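Local coordinates for protein glutathione S-transferase (Agrobacterium tumefaciens, PDB 3LQ7) that probably conjugates glutathione to electrophilic substrates, as other members of the glutathione S-transferase superfamily do, at residues A[19-24]-A[51-56]; A[37-42]-A[180-185]; A[45-50]-A[97-102]; A[72-77]-A[85-90]. All coordinates share one frame; numbering follows the deposited sequence.

Contact 1 (A[19-24]-A[51-56]); sequences PTITVF and YHVRRL
Val-23 and Val-53 meet at a slant on one face of a parallel strand pair, CG2 of Val-23 lying 3.8 Å from CG1 of Val-53. On the same face Ile-21 sends its delta methyl to the Tyr-51 ring, with CD1 3.8 Å from CE1; placing CG1 between the backbone N and the carbonyl carbon (chi1 62°) steers the branch that way. The other face is more polar. Thr-20 turns OG1 to the beta carbon of His-52, and its CG2 crosses the Arg-54 chain at about a right angle. Thr-22 runs alongside Arg-54, its CG2 at the edge of the guanidinium, 3.7 Å from NH1; a bend at chi3 (-48°) gives the arginine this course. The charge of Arg-54 is met by Glu-79, and the hydroxyl of Thr-22 by Ser-77. Farther along, CD1 of Leu-56 packs on CB of Thr-22, while Leu-56 O sits at the edge of the Phe-24 ring, in its plane, 3.7 Å from Phe-24 CD2. Five backbone bonds zigzag between the strands, from His-52 N to Pro-19 O (2.9 Å) through to Leu-56 N to Val-23 O (3.0 Å). The pair forms the two strands of a beta-alpha-beta crossover in the thioredoxin-like domain: helix 38-47 lies against the face bearing Ile-21, Val-23 and Val-53, helix 213-228 reaches Arg-55, and strand 78-80 flanks 20-24 on its other side.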
# COMPACT_ATOMS: atom_id res chain seq x y z
N PRO A 19 7.73 -4.17 -22.73
CA PRO A 19 7.44 -4.79 -21.45
C PRO A 19 6.74 -6.14 -21.60
O PRO A 19 5.94 -6.32 -22.53
CB PRO A 19 6.47 -3.80 -20.78
CG PRO A 19 6.68 -2.52 -21.49
CD PRO A 19 7.02 -2.89 -22.88
N THR A 20 7.05 -7.06 -20.70
CA THR A 20 6.39 -8.36 -20.64
C THR A 20 5.78 -8.55 -19.26
O THR A 20 6.50 -8.57 -18.25
CB THR A 20 7.36 -9.51 -20.96
OG1 THR A 20 7.85 -9.37 -22.30
CG2 THR A 20 6.67 -10.87 -20.81
N ILE A 21 4.46 -8.67 -19.20
CA ILE A 21 3.78 -8.92 -17.93
C ILE A 21 3.30 -10.35 -17.86
O ILE A 21 3.09 -11.00 -18.89
CB ILE A 21 2.62 -7.93 -17.65
CG1 ILE A 21 1.53 -8.05 -18.72
CG2 ILE A 21 3.17 -6.51 -17.52
CD1 ILE A 21 0.16 -7.57 -18.27
N THR A 22 3.14 -10.84 -16.63
CA THR A 22 2.68 -12.21 -16.41
C THR A 22 1.34 -12.22 -15.71
O THR A 22 1.15 -11.61 -14.66
CB THR A 22 3.68 -13.03 -15.58
OG1 THR A 22 3.91 -12.37 -14.33
CG2 THR A 22 5.00 -13.21 -16.33
N VAL A 23 0.39 -12.93 -16.33
CA VAL A 23 -0.93 -13.14 -15.77
C VAL A 23 -1.11 -14.63 -15.53
O VAL A 23 -0.33 -15.44 -16.04
CB VAL A 23 -2.06 -12.60 -16.70
CG1 VAL A 23 -1.85 -11.13 -17.01
CG2 VAL A 23 -2.16 -13.43 -18.00
N PHE A 24 -2.12 -14.99 -14.73
CA PHE A 24 -2.48 -16.39 -14.56
C PHE A 24 -3.30 -16.88 -15.77
O PHE A 24 -4.13 -16.13 -16.30
CB PHE A 24 -3.24 -16.62 -13.25
CG PHE A 24 -2.35 -16.74 -12.04
CD1 PHE A 24 -2.63 -16.03 -10.87
CD2 PHE A 24 -1.22 -17.57 -12.06
CE1 PHE A 24 -1.81 -16.15 -9.75
CE2 PHE A 24 -0.39 -17.69 -10.94
CZ PHE A 24 -0.68 -16.98 -9.78
N TYR A 51 2.59 -4.43 -25.23
CA TYR A 51 3.18 -5.29 -24.20
C TYR A 51 2.94 -6.77 -24.48
O TYR A 51 1.91 -7.15 -25.03
CB TYR A 51 2.66 -4.91 -22.81
CG TYR A 51 1.16 -5.04 -22.60
CD1 TYR A 51 0.62 -6.17 -21.99
CD2 TYR A 51 0.28 -4.02 -22.99
CE1 TYR A 51 -0.75 -6.30 -21.78
CE2 TYR A 51 -1.10 -4.15 -22.79
CZ TYR A 51 -1.60 -5.29 -22.18
OH TYR A 51 -2.96 -5.43 -21.97
N HIS A 52 3.91 -7.59 -24.08
CA HIS A 52 3.81 -9.04 -24.23
C HIS A 52 3.24 -9.67 -22.97
O HIS A 52 3.42 -9.15 -21.87
CB HIS A 52 5.17 -9.64 -24.59
CG HIS A 52 5.79 -9.02 -25.81
ND1 HIS A 52 5.55 -9.48 -27.08
CD2 HIS A 52 6.64 -7.98 -25.94
CE1 HIS A 52 6.22 -8.75 -27.95
NE2 HIS A 52 6.89 -7.83 -27.28
N VAL A 53 2.52 -10.78 -23.13
CA VAL A 53 1.83 -11.42 -22.02
C VAL A 53 2.26 -12.89 -21.92
O VAL A 53 2.29 -13.59 -22.93
CB VAL A 53 0.27 -11.33 -22.19
CG1 VAL A 53 -0.45 -12.00 -21.04
CG2 VAL A 53 -0.19 -9.89 -22.30
N ARG A 54 2.62 -13.33 -20.72
CA ARG A 54 2.88 -14.74 -20.46
C ARG A 54 1.89 -15.33 -19.45
O ARG A 54 1.64 -14.73 -18.40
CB ARG A 54 4.31 -14.96 -19.97
CG ARG A 54 5.38 -14.84 -21.05
CD ARG A 54 6.73 -15.33 -20.54
NE ARG A 54 7.06 -14.74 -19.24
CZ ARG A 54 8.13 -15.05 -18.52
NH1 ARG A 54 8.32 -14.46 -17.35
NH2 ARG A 54 9.02 -15.94 -18.96
N ARG A 55 1.35 -16.49 -19.77
CA ARG A 55 0.43 -17.20 -18.88
C ARG A 55 1.17 -18.17 -17.95
O ARG A 55 2.02 -18.94 -18.40
CB ARG A 55 -0.63 -17.94 -19.70
CG ARG A 55 -1.64 -17.05 -20.43
CD ARG A 55 -1.39 -17.00 -21.93
NE ARG A 55 -2.49 -16.36 -22.66
CZ ARG A 55 -3.55 -17.00 -23.15
NH1 ARG A 55 -3.69 -18.31 -23.00
NH2 ARG A 55 -4.49 -16.31 -23.80
N LEU A 56 0.83 -18.13 -16.66
CA LEU A 56 1.54 -18.92 -15.63
C LEU A 56 0.68 -19.97 -14.91
O LEU A 56 -0.54 -19.88 -14.91
CB LEU A 56 2.17 -18.00 -14.58
CG LEU A 56 3.27 -16.99 -14.92
CD1 LEU A 56 3.69 -16.28 -13.64
CD2 LEU A 56 4.47 -17.64 -15.59

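Contact 2 (A[37-42]-A[180-185]); sequences DMPVRW and DILMIC
Trp-42 lies against helix 178-188, meeting Ile-181, Ile-184 and Cys-185. Two kinds of aromatic contact result. The first is CH-pi: Ile-181 CG1 stands over one face, 4.0 Å from the centroid of the five-membered ring of Trp-42 and only 14° off its normal. The second is sulfur-aromatic, for Cys-185 SG approaches the rim of the same indole in its plane, 3.5 Å from CE3. With its CG anti to the backbone N (chi1 -171°), the tryptophan reaches out to the opposing helix. Purely apolar packing fills in the rest. Ile-184 CG2 meets the edge of the six-membered ring next to the sulfur, 3.7 Å from Trp-42 CH2, and the Pro-39 ring wedges among three residues: its CB touches Ile-181 CG2 and Leu-182 CD2, both at 3.9 Å, and its CG lies 3.8 Å from Cys-185 CB. Polar groups are served away from this surface, Trp-42 NE1 by Glu-46, and Asp-180 by a bond to Ser-177 N consistent with the N-capping box known in this family. The short helical segments run 143° apart. The touching residues are all buried and the segments share no hydrogen bond, so the thioredoxin-like and all-helical domains are joined here by apolar burial.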
# COMPACT_ATOMS: atom_id res chain seq x y z
N ASP A 37 -3.52 -7.92 -11.99
CA ASP A 37 -2.97 -7.60 -13.30
C ASP A 37 -3.84 -6.58 -14.04
O ASP A 37 -3.38 -5.96 -15.00
CB ASP A 37 -2.76 -8.86 -14.16
CG ASP A 37 -4.06 -9.53 -14.55
OD1 ASP A 37 -4.51 -9.34 -15.71
OD2 ASP A 37 -4.64 -10.24 -13.71
N MET A 38 -5.08 -6.40 -13.58
CA MET A 38 -5.96 -5.40 -14.18
C MET A 38 -5.43 -3.95 -14.12
O MET A 38 -5.48 -3.27 -15.15
CB MET A 38 -7.40 -5.51 -13.69
CG MET A 38 -8.40 -4.67 -14.48
SD MET A 38 -8.41 -5.05 -16.25
CE MET A 38 -9.46 -3.73 -16.82
N PRO A 39 -4.92 -3.48 -12.95
CA PRO A 39 -4.37 -2.11 -12.94
C PRO A 39 -3.17 -1.93 -13.87
O PRO A 39 -3.03 -0.87 -14.48
CB PRO A 39 -3.92 -1.91 -11.49
CG PRO A 39 -4.69 -2.90 -10.70
CD PRO A 39 -4.93 -4.06 -11.59
N VAL A 40 -2.34 -2.96 -13.97
CA VAL A 40 -1.16 -2.95 -14.83
C VAL A 40 -1.55 -2.82 -16.30
O VAL A 40 -1.10 -1.89 -16.99
CB VAL A 40 -0.32 -4.22 -14.59
CG1 VAL A 40 0.87 -4.28 -15.54
CG2 VAL A 40 0.14 -4.26 -13.14
N ARG A 41 -2.40 -3.76 -16.75
CA ARG A 41 -2.97 -3.78 -18.10
C ARG A 41 -3.62 -2.45 -18.46
O ARG A 41 -3.33 -1.89 -19.51
CB ARG A 41 -4.00 -4.89 -18.24
CG ARG A 41 -3.46 -6.27 -18.55
CD ARG A 41 -4.65 -7.21 -18.77
NE ARG A 41 -4.27 -8.60 -19.00
CZ ARG A 41 -3.86 -9.09 -20.16
NH1 ARG A 41 -3.54 -10.37 -20.27
NH2 ARG A 41 -3.74 -8.30 -21.22
N TRP A 42 -4.49 -1.96 -17.57
CA TRP A 42 -5.14 -0.67 -17.77
C TRP A 42 -4.12 0.45 -17.98
O TRP A 42 -4.28 1.25 -18.90
CB TRP A 42 -6.05 -0.36 -16.58
CG TRP A 42 -6.96 0.84 -16.71
CD1 TRP A 42 -6.99 1.77 -17.72
CD2 TRP A 42 -7.95 1.25 -15.77
NE1 TRP A 42 -7.95 2.71 -17.46
CE2 TRP A 42 -8.55 2.42 -16.27
CE3 TRP A 42 -8.39 0.74 -14.54
CZ2 TRP A 42 -9.57 3.09 -15.59
CZ3 TRP A 42 -9.40 1.40 -13.86
CH2 TRP A 42 -9.98 2.57 -14.39
N ASP A 180 -6.25 6.97 -9.93
CA ASP A 180 -7.61 6.63 -10.28
C ASP A 180 -7.71 5.18 -10.73
O ASP A 180 -8.64 4.49 -10.36
CB ASP A 180 -8.19 7.58 -11.33
CG ASP A 180 -8.30 9.02 -10.82
OD1 ASP A 180 -8.97 9.26 -9.80
OD2 ASP A 180 -7.72 9.91 -11.46
N ILE A 181 -6.73 4.72 -11.50
CA ILE A 181 -6.62 3.30 -11.88
C ILE A 181 -6.58 2.38 -10.65
O ILE A 181 -7.30 1.38 -10.60
CB ILE A 181 -5.36 3.03 -12.71
CG1 ILE A 181 -5.45 3.72 -14.07
CG2 ILE A 181 -5.14 1.53 -12.91
CD1 ILE A 181 -4.17 3.67 -14.86
N LEU A 182 -5.75 2.73 -9.68
CA LEU A 182 -5.59 1.93 -8.49
C LEU A 182 -6.85 1.97 -7.62
O LEU A 182 -7.32 0.92 -7.19
CB LEU A 182 -4.35 2.34 -7.71
CG LEU A 182 -2.99 2.01 -8.32
CD1 LEU A 182 -1.89 2.45 -7.36
CD2 LEU A 182 -2.84 0.54 -8.65
N MET A 183 -7.40 3.16 -7.40
CA MET A 183 -8.61 3.31 -6.60
C MET A 183 -9.81 2.62 -7.24
O MET A 183 -10.58 1.95 -6.54
CB MET A 183 -8.92 4.79 -6.33
CG MET A 183 -10.03 5.01 -5.28
SD MET A 183 -9.60 4.36 -3.66
CE MET A 183 -8.54 5.69 -3.08
N ILE A 184 -9.96 2.77 -8.56
CA ILE A 184 -11.08 2.15 -9.27
C ILE A 184 -10.99 0.63 -9.28
O ILE A 184 -12.00 -0.03 -9.06
CB ILE A 184 -11.33 2.78 -10.68
CG1 ILE A 184 -12.00 4.14 -10.50
CG2 ILE A 184 -12.24 1.91 -11.55
CD1 ILE A 184 -11.93 5.09 -11.68
N CYS A 185 -9.80 0.07 -9.48
CA CYS A 185 -9.64 -1.38 -9.46
C CYS A 185 -9.86 -1.97 -8.06
O CYS A 185 -10.43 -3.05 -7.92
CB CYS A 185 -8.28 -1.78 -10.03
SG CYS A 185 -8.15 -1.54 -11.83

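Contact 3 (A[45-50]-A[97-102]); sequences EEVGQP and QHHSGL
This is a mixed apolar and weakly polar surface contact, in which the last turn of helix 38-47 and the residues after it meet the loop between helices 88-97 and 107-137. Val-47 is its centre, wedged between His-99 and Leu-102. Its CG1 rides over one face of the imidazole, 3.8 Å from the His-99 ring centroid and 22° off the normal, displaced toward the rim, while CG2 touches Ser-100 O at 3.5 Å and Leu-102 CD1 at 3.9 Å. A chi1 of 130°, far from a staggered value, turns both methyls of the valine to the loop, probably at some torsional cost. In glutathione S-transferases such a loop links the thioredoxin-like domain to the helical one, and the contact pins the beginning of that linker to the first helix of the thioredoxin-like fold. Gly-48 ends the helix with positive phi; after it Gln-49 turns toward the loop and crosses His-99 at about a right angle. There Gln-49 OE1 accepts a weak bond from His-99 NE2 (3.3 Å), the amide tilted 39° from the ring. ND1 is bonded to Ile-95 O; using both nitrogens as donors at once would call for a protonated ring, which is possible but unproven. Glu-46 contributes its aliphatic part, CG lying 3.6 Å from Leu-102 CD2, and its carboxylate pairs with Arg-212 and Trp-42 beyond the two segments.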
# COMPACT_ATOMS: atom_id res chain seq x y z
N GLU A 45 -2.38 0.22 -21.34
CA GLU A 45 -3.33 0.63 -22.37
C GLU A 45 -3.60 2.13 -22.36
O GLU A 45 -3.86 2.73 -23.41
CB GLU A 45 -4.66 -0.12 -22.22
CG GLU A 45 -4.62 -1.62 -22.57
CD GLU A 45 -4.28 -1.93 -24.03
OE1 GLU A 45 -4.50 -1.08 -24.91
OE2 GLU A 45 -3.80 -3.05 -24.29
N GLU A 46 -3.53 2.74 -21.18
CA GLU A 46 -3.83 4.16 -21.02
C GLU A 46 -2.70 5.01 -21.58
O GLU A 46 -2.89 6.17 -21.98
CB GLU A 46 -4.04 4.47 -19.53
CG GLU A 46 -4.79 5.75 -19.24
CD GLU A 46 -6.21 5.74 -19.74
OE1 GLU A 46 -6.46 6.43 -20.75
OE2 GLU A 46 -7.06 5.06 -19.13
N VAL A 47 -1.53 4.39 -21.64
CA VAL A 47 -0.28 5.00 -22.02
C VAL A 47 0.07 4.62 -23.47
O VAL A 47 0.86 5.29 -24.14
CB VAL A 47 0.78 4.61 -20.94
CG1 VAL A 47 2.07 4.04 -21.51
CG2 VAL A 47 1.00 5.75 -19.95
N GLY A 48 -0.58 3.57 -23.96
CA GLY A 48 -0.45 3.16 -25.35
C GLY A 48 0.80 2.35 -25.62
O GLY A 48 1.28 2.30 -26.75
N GLN A 49 1.33 1.72 -24.57
CA GLN A 49 2.53 0.90 -24.69
C GLN A 49 2.13 -0.54 -25.05
O GLN A 49 1.41 -1.19 -24.29
CB GLN A 49 3.35 0.94 -23.39
CG GLN A 49 4.66 0.14 -23.40
CD GLN A 49 5.70 0.69 -24.38
OE1 GLN A 49 5.87 1.90 -24.53
NE2 GLN A 49 6.42 -0.22 -25.05
N PRO A 50 2.58 -1.03 -26.23
CA PRO A 50 2.40 -2.43 -26.58
C PRO A 50 3.20 -3.33 -25.64
O PRO A 50 4.34 -3.01 -25.30
CB PRO A 50 2.96 -2.51 -28.01
CG PRO A 50 2.93 -1.11 -28.51
CD PRO A 50 3.23 -0.28 -27.32
N GLN A 97 5.63 7.04 -14.70
CA GLN A 97 6.70 8.06 -14.67
C GLN A 97 7.64 7.99 -15.87
O GLN A 97 8.40 8.92 -16.13
CB GLN A 97 7.46 8.06 -13.33
CG GLN A 97 8.24 6.80 -13.02
CD GLN A 97 8.40 6.57 -11.52
OE1 GLN A 97 7.90 7.35 -10.70
NE2 GLN A 97 9.08 5.49 -11.15
N HIS A 98 7.57 6.88 -16.60
CA HIS A 98 8.31 6.71 -17.84
C HIS A 98 7.46 7.01 -19.07
O HIS A 98 7.93 6.86 -20.20
CB HIS A 98 8.91 5.31 -17.93
CG HIS A 98 10.15 5.14 -17.11
ND1 HIS A 98 10.14 5.14 -15.73
CD2 HIS A 98 11.44 4.95 -17.48
CE1 HIS A 98 11.37 4.97 -15.29
NE2 HIS A 98 12.18 4.85 -16.32
N HIS A 99 6.21 7.41 -18.86
CA HIS A 99 5.32 7.85 -19.94
C HIS A 99 4.42 9.00 -19.52
O HIS A 99 4.23 9.26 -18.33
CB HIS A 99 4.44 6.70 -20.44
CG HIS A 99 5.21 5.51 -20.92
ND1 HIS A 99 5.52 4.45 -20.10
CD2 HIS A 99 5.73 5.22 -22.14
CE1 HIS A 99 6.19 3.55 -20.79
NE2 HIS A 99 6.34 3.99 -22.03
N SER A 100 3.85 9.66 -20.52
CA SER A 100 2.92 10.76 -20.32
C SER A 100 1.49 10.25 -20.08
O SER A 100 1.13 9.17 -20.54
CB SER A 100 2.95 11.70 -21.53
OG SER A 100 1.78 12.50 -21.61
N GLY A 101 0.69 11.04 -19.37
CA GLY A 101 -0.74 10.78 -19.25
C GLY A 101 -1.27 10.34 -17.90
O GLY A 101 -2.45 10.53 -17.61
N LEU A 102 -0.40 9.75 -17.07
CA LEU A 102 -0.85 9.16 -15.79
C LEU A 102 -0.39 9.91 -14.54
O LEU A 102 -0.92 9.69 -13.46
CB LEU A 102 -0.45 7.69 -15.69
CG LEU A 102 -1.16 6.74 -16.66
CD1 LEU A 102 -0.69 5.32 -16.44
CD2 LEU A 102 -2.66 6.82 -16.50

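Contact 4 (A[72-77]-A[85-90]); sequences FGQIPS and LFESGA
Ser-77 and Leu-85 approach backbone to backbone, with the CA of Ser-77 3.5 Å from the carbonyl O of Leu-85, one residue after the cis peptide bond that precedes Pro-76. The proline sets its ring beside the helix start, CD lying 3.6 Å from Ser-88 OG, a hydroxyl already bonded to Arg-36 O. At the other end of the loop Phe-72 and Phe-86 touch, CE1 to CE1 at 4.2 Å, with the Phe-86 atom at the edge of the Phe-72 ring. Between these lies Glu-87, in the N-cap position with positive phi (66°). Its chain bends at chi2 (-75°) and brings the carboxylate near Gln-74, whose NE2 stands 3.7 Å from Glu-87 OE1, the two planes turned 47° apart; that carboxylate's firmer partners are Thr-123 and Asn-122 of the second subunit. A cis-proline just before strand 78-80 is a hallmark of the thioredoxin fold; in relatives the backbone before it and the acidic-Ser pair at the next helix start help bind glutathione, a role Glu-87 and Ser-88 may share. The segments flank the hairpin of strands 78-80 and 83-85, strand 20-24 beside Ser-77, helix 88-97 continuing from Ser-88, the second subunit on Phe-86.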
# COMPACT_ATOMS: atom_id res chain seq x y z
N PHE A 72 7.21 -12.76 -3.32
CA PHE A 72 5.93 -13.18 -2.77
C PHE A 72 5.13 -14.08 -3.71
O PHE A 72 4.00 -14.46 -3.42
CB PHE A 72 5.13 -11.96 -2.29
CG PHE A 72 5.88 -11.11 -1.31
CD1 PHE A 72 6.55 -9.97 -1.73
CD2 PHE A 72 5.96 -11.49 0.03
CE1 PHE A 72 7.27 -9.20 -0.83
CE2 PHE A 72 6.69 -10.72 0.94
CZ PHE A 72 7.34 -9.57 0.50
N GLY A 73 5.76 -14.41 -4.84
CA GLY A 73 5.29 -15.44 -5.77
C GLY A 73 3.94 -15.18 -6.42
O GLY A 73 3.30 -16.11 -6.93
N GLN A 74 3.53 -13.92 -6.41
CA GLN A 74 2.22 -13.53 -6.93
C GLN A 74 2.31 -13.16 -8.40
O GLN A 74 3.35 -13.34 -9.05
CB GLN A 74 1.65 -12.32 -6.17
CG GLN A 74 2.25 -12.02 -4.80
CD GLN A 74 1.71 -10.74 -4.20
OE1 GLN A 74 0.56 -10.69 -3.76
NE2 GLN A 74 2.53 -9.70 -4.18
N ILE A 75 1.20 -12.66 -8.92
CA ILE A 75 1.16 -11.93 -10.17
C ILE A 75 0.68 -10.50 -9.82
O ILE A 75 0.03 -10.31 -8.78
CB ILE A 75 0.25 -12.63 -11.24
CG1 ILE A 75 -1.23 -12.64 -10.84
CG2 ILE A 75 0.76 -14.04 -11.57
CD1 ILE A 75 -2.09 -11.61 -11.59
N PRO A 76 1.01 -9.50 -10.66
CA PRO A 76 1.80 -9.61 -11.88
C PRO A 76 3.28 -9.32 -11.68
O PRO A 76 3.66 -8.58 -10.77
CB PRO A 76 1.17 -8.56 -12.80
CG PRO A 76 0.59 -7.56 -11.88
CD PRO A 76 0.41 -8.16 -10.51
N SER A 77 4.10 -9.93 -12.52
CA SER A 77 5.48 -9.52 -12.65
C SER A 77 5.55 -8.59 -13.86
O SER A 77 4.73 -8.69 -14.77
CB SER A 77 6.40 -10.72 -12.85
OG SER A 77 6.56 -11.04 -14.21
N LEU A 85 10.05 -6.04 -12.05
CA LEU A 85 9.22 -5.43 -11.00
C LEU A 85 8.12 -6.32 -10.46
O LEU A 85 7.63 -7.23 -11.12
CB LEU A 85 8.62 -4.11 -11.48
CG LEU A 85 9.50 -2.88 -11.25
CD1 LEU A 85 8.93 -1.72 -12.03
CD2 LEU A 85 9.59 -2.54 -9.77
N PHE A 86 7.74 -6.03 -9.22
CA PHE A 86 6.63 -6.69 -8.54
C PHE A 86 5.86 -5.61 -7.80
O PHE A 86 6.29 -4.45 -7.79
CB PHE A 86 7.11 -7.81 -7.61
CG PHE A 86 8.06 -7.35 -6.51
CD1 PHE A 86 7.63 -7.31 -5.19
CD2 PHE A 86 9.39 -7.03 -6.80
CE1 PHE A 86 8.50 -6.91 -4.17
CE2 PHE A 86 10.26 -6.63 -5.78
CZ PHE A 86 9.81 -6.57 -4.46
N GLU A 87 4.73 -5.99 -7.19
CA GLU A 87 3.75 -5.06 -6.59
C GLU A 87 3.07 -4.17 -7.62
O GLU A 87 3.72 -3.37 -8.29
CB GLU A 87 4.35 -4.20 -5.45
CG GLU A 87 4.87 -5.00 -4.27
CD GLU A 87 3.76 -5.55 -3.39
OE1 GLU A 87 3.97 -6.62 -2.78
OE2 GLU A 87 2.69 -4.91 -3.31
N SER A 88 1.75 -4.32 -7.72
CA SER A 88 0.92 -3.57 -8.66
C SER A 88 1.10 -2.07 -8.55
O SER A 88 1.11 -1.37 -9.56
CB SER A 88 -0.56 -3.90 -8.47
OG SER A 88 -0.84 -5.21 -8.93
N GLY A 89 1.24 -1.59 -7.31
CA GLY A 89 1.48 -0.18 -7.03
C GLY A 89 2.73 0.33 -7.72
O GLY A 89 2.68 1.32 -8.42
N ALA A 90 3.84 -0.39 -7.54
CA ALA A 90 5.14 -0.01 -8.08
C ALA A 90 5.25 -0.18 -9.59
O ALA A 90 5.97 0.58 -10.24
CB ALA A 90 6.21 -0.79 -7.40

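Overall arrangement
From the N terminus, strand 20-24 opens contact 1, and helix 38-47 then supplies the first halves of contacts 2 and 3 before 51-56 closes contact 1. Contact 1 therefore crosses both, and touches each through side chains such as Tyr-51. Contact 4 follows in series and closes the shortest loop, a hairpin of seven intervening residues; it is nested within contact 3, which closes at 97-102, and both lie inside the long loop that contact 2 closes at 180-185. Contacts 1 and 4 thus assemble the thioredoxin-like domain, contact 3 ties in the linker, and contact 2 brings the helical domain back against the same helix 38-47.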